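Local coordinates for BAT-2 beta-lactamase (PDB 6W5G), which probably hydrolyses the lactam ring of beta-lactam antibiotics, as a class D beta-lactamase from Bacillus atrophaeus, at residues S31-L37 and K57-F61. Residues are numbered along the deposited sequence; the frame is centred on the assembly and turned at random.
Sequences SVNVSKL and KDKTF
With CG of Phe61 anti to the backbone N (chi1 170°), its ring swings across to Leu37, while Asn33, also anti at chi1 -180°, sends its amide to meet the ammonium of Lys59. Leu37 CB sits over the centre of one ring face, 3.6 Å from the centroid of Phe61, in a CH-pi contact, and the leucine branch ending in CD2 reaches CD2 of the ring. An aromatic residue suits this place because its broad face receives that carbon; separately, Leu37 O comes to 3.3 Å from Phe61 CE1. Next to it, buried Val34 packs its CG2 on the aliphatic root of Lys59, 3.7 Å from CB, and also meets Leu52, so a small hydrophobic residue fits between the lysine stem and strand 48-54.

Asn33 opens an Asx turn, its OD1 accepting from the backbone N of Ser35 at 3.0 Å as the chain enters a short 3-10 turn. Lys59 NZ donates to that same OD1, also at 3.0 Å, from above the carbonyl plane, and Ser35 N is tilted to the other face; held from both faces, the amide is probably limited in its rotation. A water bridges Asn33 ND2 and Lys59 NZ. Asparagine thus serves twice, as acceptor and donor, and lysine is long enough to span the gap. In the fold, the loop 31-37 at the start of the modelled chain packs, without backbone pairing between the segments, against strand 59-63, an edge strand of the antiparallel sheet of this penicillin-binding-protein-like domain, where Asp58 and Lys59 form a G1 beta bulge opposite Asp54. At the exposed end, a second water, held by Val32 O at 2.6 Å, accepts a weak bond from Lys57 NZ.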
loop_
_atom_site.group_PDB
_atom_site.type_symbol
_atom_site.label_atom_id
_atom_site.label_comp_id
_atom_site.label_asym_id
_atom_site.label_seq_id
_atom_site.Cartn_x
_atom_site.Cartn_y
_atom_site.Cartn_z
ATOM N N SER A 31 9.204 7.428 -24.285
ATOM C CA SER A 31 8.537 7.134 -23.018
ATOM C C SER A 31 7.103 6.655 -23.244
ATOM O O SER A 31 6.469 7.010 -24.234
ATOM C CB SER A 31 8.553 8.362 -22.103
ATOM O OG SER A 31 7.759 9.410 -22.638
ATOM N N VAL A 32 6.596 5.852 -22.308
ATOM C CA VAL A 32 5.292 5.225 -22.486
ATOM C C VAL A 32 4.193 6.282 -22.486
ATOM O O VAL A 32 4.249 7.271 -21.742
ATOM C CB VAL A 32 5.071 4.153 -21.403
ATOM C CG1 VAL A 32 5.215 4.748 -20.014
ATOM C CG2 VAL A 32 3.714 3.483 -21.566
ATOM N N ASN A 33 3.194 6.090 -23.346
ATOM C CA ASN A 33 1.976 6.896 -23.340
ATOM C C ASN A 33 0.919 6.058 -22.630
ATOM O O ASN A 33 0.382 5.109 -23.205
ATOM C CB ASN A 33 1.552 7.228 -24.769
ATOM C CG ASN A 33 0.290 8.071 -24.826
ATOM O OD1 ASN A 33 -0.468 8.147 -23.856
ATOM N ND2 ASN A 33 0.048 8.694 -25.974
ATOM N N VAL A 34 0.603 6.419 -21.383
ATOM C CA VAL A 34 -0.264 5.552 -20.582
ATOM C C VAL A 34 -1.689 5.484 -21.122
ATOM O O VAL A 34 -2.415 4.530 -20.818
ATOM C CB VAL A 34 -0.225 5.875 -19.070
ATOM C CG1 VAL A 34 1.216 5.828 -18.541
ATOM C CG2 VAL A 34 -0.913 7.196 -18.768
ATOM N N SER A 35 -2.116 6.473 -21.914
ATOM C CA SER A 35 -3.446 6.395 -22.514
ATOM C C SER A 35 -3.566 5.243 -23.503
ATOM O O SER A 35 -4.684 4.820 -23.812
ATOM C CB SER A 35 -3.858 7.716 -23.178
ATOM O OG SER A 35 -3.449 8.832 -22.405
ATOM N N LYS A 36 -2.448 4.732 -24.021
ATOM C CA LYS A 36 -2.457 3.634 -24.979
ATOM C C LYS A 36 -2.100 2.294 -24.344
ATOM O O LYS A 36 -1.820 1.332 -25.066
ATOM C CB LYS A 36 -1.536 3.929 -26.167
ATOM C CG LYS A 36 -1.709 5.300 -26.795
ATOM C CD LYS A 36 -1.195 5.281 -28.230
ATOM C CE LYS A 36 -2.072 6.119 -29.162
ATOM N NZ LYS A 36 -1.867 7.578 -28.948
ATOM N N LEU A 37 -2.103 2.209 -23.015
ATOM C CA LEU A 37 -1.811 0.945 -22.356
ATOM C C LEU A 37 -2.861 -0.105 -22.690
ATOM O O LEU A 37 -4.027 0.205 -22.953
ATOM C CB LEU A 37 -1.783 1.126 -20.838
ATOM C CG LEU A 37 -0.414 1.051 -20.166
ATOM C CD1 LEU A 37 0.523 2.137 -20.672
ATOM C CD2 LEU A 37 -0.578 1.096 -18.649
ATOM N N LYS A 57 3.360 13.614 -17.036
ATOM C CA LYS A 57 2.419 13.949 -18.097
ATOM C C LYS A 57 0.996 14.103 -17.594
ATOM O O LYS A 57 0.128 14.541 -18.358
ATOM C CB LYS A 57 2.498 12.919 -19.223
ATOM C CG LYS A 57 3.898 12.792 -19.764
ATOM C CD LYS A 57 4.022 11.676 -20.765
ATOM C CE LYS A 57 5.493 11.390 -21.034
ATOM N NZ LYS A 57 5.661 10.514 -22.221
ATOM N N ASP A 58 0.752 13.771 -16.329
ATOM C CA ASP A 58 -0.547 13.960 -15.690
ATOM C C ASP A 58 -1.670 13.266 -16.457
ATOM O O ASP A 58 -2.674 13.875 -16.832
ATOM C CB ASP A 58 -0.848 15.437 -15.454
ATOM C CG ASP A 58 -1.569 15.678 -14.153
ATOM O OD1 ASP A 58 -2.035 14.693 -13.535
ATOM O OD2 ASP A 58 -1.676 16.852 -13.748
ATOM N N LYS A 59 -1.494 11.967 -16.683
ATOM C CA LYS A 59 -2.467 11.140 -17.376
ATOM C C LYS A 59 -2.660 9.859 -16.580
ATOM O O LYS A 59 -1.728 9.378 -16.013
ATOM C CB LYS A 59 -1.979 10.743 -18.740
ATOM C CG LYS A 59 -1.734 11.902 -19.690
ATOM C CD LYS A 59 -0.968 11.427 -20.888
ATOM C CE LYS A 59 -1.824 10.650 -21.816
ATOM N NZ LYS A 59 -1.324 10.929 -23.172
ATOM N N THR A 60 -3.889 9.343 -16.579
ATOM C CA THR A 60 -4.223 8.150 -15.817
ATOM C C THR A 60 -4.870 7.118 -16.727
ATOM O O THR A 60 -5.845 7.422 -17.421
ATOM C CB THR A 60 -5.179 8.481 -14.662
ATOM O OG1 THR A 60 -4.596 9.483 -13.820
ATOM C CG2 THR A 60 -5.448 7.239 -13.838
ATOM N N PHE A 61 -4.338 5.896 -16.705
ATOM C CA PHE A 61 -4.948 4.747 -17.359
ATOM C C PHE A 61 -5.703 3.930 -16.319
ATOM O O PHE A 61 -5.205 3.711 -15.211
ATOM C CB PHE A 61 -3.865 3.857 -17.981
ATOM C CG PHE A 61 -4.378 2.530 -18.458
ATOM C CD1 PHE A 61 -5.011 2.427 -19.689
ATOM C CD2 PHE A 61 -4.244 1.386 -17.673
ATOM C CE1 PHE A 61 -5.499 1.214 -20.139
ATOM C CE2 PHE A 61 -4.736 0.171 -18.113
ATOM C CZ PHE A 61 -5.369 0.085 -19.355
HETATM O O HOH W 1 5.611 8.341 -19.762
HETATM O O HOH W 2 -2.234 10.677 -25.996
#